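Local coordinates for protein adenylyltransferase and sulfurtransferase uba4 (Chaetomium thermophilum, PDB 6YUB) that probably adenylates and then thiolates the C-terminal glycine of a ubiquitin-like sulfur carrier, serving tRNA wobble-uridine thiolation and molybdenum cofactor synthesis, at residues S72-H75 against A81-R84. Sequence-based numbering, arbitrary orientation.
Sequences SNLH and ATKR
Within the loop that joins strand 60-64 to helix 89-100 in the ThiF-type adenylation domain, L74 reaches across to A81 and T82, and its two methyl branches make the whole contact. L74 CD1 lies 3.6 Å from T82 OG1, with the two side chains crossing at about a right angle. The second branch, L74 CD2, approaches A81 O at 4.2 Å. The leucine CB already points toward 81-84; chi1 of -69° puts CG anti to the carbonyl carbon, and chi2 of 172° then places the two methyls. No hydrogen bond links the segments, and the 103 Å² they bury is consistent with a light van der Waals contact. In this Rossmann-like fold, residues 72-75 belong to the predicted ATP site, and the side chain of L74 is about 9 Å from that of K89, another residue predicted to bind ATP. R84 N donates to A81 O at 3.1 Å; with T82 and K83 both in the helical region, 81-84 is a type I beta turn. The guanidinium of R84 folds back with A81 CB 3.5 Å above its plane, and R84 NE hydrogen-bonds S92 OG on helix 89-100. The T82 hydroxyl, although it touches L74, hydrogen-bonds the backbone and a basic side chain of another protein's chain.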
loop_
_atom_site.group_PDB
_atom_site.type_symbol
_atom_site.label_atom_id
_atom_site.label_comp_id
_atom_site.label_asym_id
_atom_site.label_seq_id
_atom_site.Cartn_x
_atom_site.Cartn_y
_atom_site.Cartn_z
ATOM N N SER B 72 -1.200 -1.549 23.656
ATOM C CA SER B 72 -2.287 -1.449 22.690
ATOM C C SER B 72 -1.860 -0.849 21.358
ATOM O O SER B 72 -2.689 -0.794 20.444
ATOM C CB SER B 72 -3.424 -0.617 23.290
ATOM O OG SER B 72 -2.963 0.664 23.683
ATOM N N ASN B 73 -0.615 -0.402 21.221
ATOM C CA ASN B 73 -0.125 0.154 19.968
ATOM C C ASN B 73 0.855 -0.767 19.252
ATOM O O ASN B 73 1.321 -0.426 18.158
ATOM C CB ASN B 73 0.544 1.512 20.216
ATOM C CG ASN B 73 -0.434 2.566 20.700
ATOM O OD1 ASN B 73 -1.621 2.525 20.375
ATOM N ND2 ASN B 73 0.061 3.520 21.481
ATOM N N LEU B 74 1.175 -1.927 19.830
ATOM C CA LEU B 74 2.184 -2.792 19.233
ATOM C C LEU B 74 1.722 -3.364 17.899
ATOM O O LEU B 74 2.551 -3.644 17.030
ATOM C CB LEU B 74 2.545 -3.917 20.203
ATOM C CG LEU B 74 3.303 -3.476 21.456
ATOM C CD1 LEU B 74 3.445 -4.628 22.442
ATOM C CD2 LEU B 74 4.670 -2.919 21.084
ATOM N N HIS B 75 0.408 -3.528 17.713
ATOM C CA HIS B 75 -0.100 -4.087 16.466
ATOM C C HIS B 75 0.280 -3.239 15.261
ATOM O O HIS B 75 0.329 -3.761 14.143
ATOM C CB HIS B 75 -1.617 -4.242 16.538
ATOM C CG HIS B 75 -2.361 -2.945 16.479
ATOM N ND1 HIS B 75 -3.100 -2.559 15.381
ATOM C CD2 HIS B 75 -2.480 -1.944 17.383
ATOM C CE1 HIS B 75 -3.643 -1.378 15.612
ATOM N NE2 HIS B 75 -3.283 -0.982 16.819
ATOM N N ALA B 81 8.862 -3.483 21.409
ATOM C CA ALA B 81 8.821 -4.802 22.021
ATOM C C ALA B 81 7.911 -4.774 23.237
ATOM O O ALA B 81 7.704 -3.724 23.852
ATOM C CB ALA B 81 10.221 -5.276 22.430
ATOM N N THR B 82 7.359 -5.944 23.569
ATOM C CA THR B 82 6.489 -6.047 24.734
ATOM C C THR B 82 7.254 -5.759 26.021
ATOM O O THR B 82 6.718 -5.143 26.947
ATOM C CB THR B 82 5.850 -7.436 24.789
ATOM O OG1 THR B 82 5.068 -7.648 23.608
ATOM C CG2 THR B 82 4.956 -7.575 26.019
ATOM N N LYS B 83 8.511 -6.207 26.103
ATOM C CA LYS B 83 9.313 -5.969 27.295
ATOM C C LYS B 83 9.780 -4.523 27.407
ATOM O O LYS B 83 10.330 -4.148 28.443
ATOM C CB LYS B 83 10.527 -6.901 27.313
ATOM C CG LYS B 83 10.175 -8.377 27.275
ATOM N N ARG B 84 9.577 -3.710 26.371
ATOM C CA ARG B 84 9.937 -2.298 26.412
ATOM C C ARG B 84 8.730 -1.397 26.637
ATOM O O ARG B 84 8.850 -0.175 26.513
ATOM C CB ARG B 84 10.669 -1.901 25.126
ATOM C CG ARG B 84 11.969 -2.655 24.919
ATOM C CD ARG B 84 12.916 -1.915 23.980
ATOM N NE ARG B 84 12.457 -1.917 22.600
ATOM C CZ ARG B 84 12.752 -2.858 21.706
ATOM N NH1 ARG B 84 13.512 -3.891 22.043
ATOM N NH2 ARG B 84 12.290 -2.758 20.467
#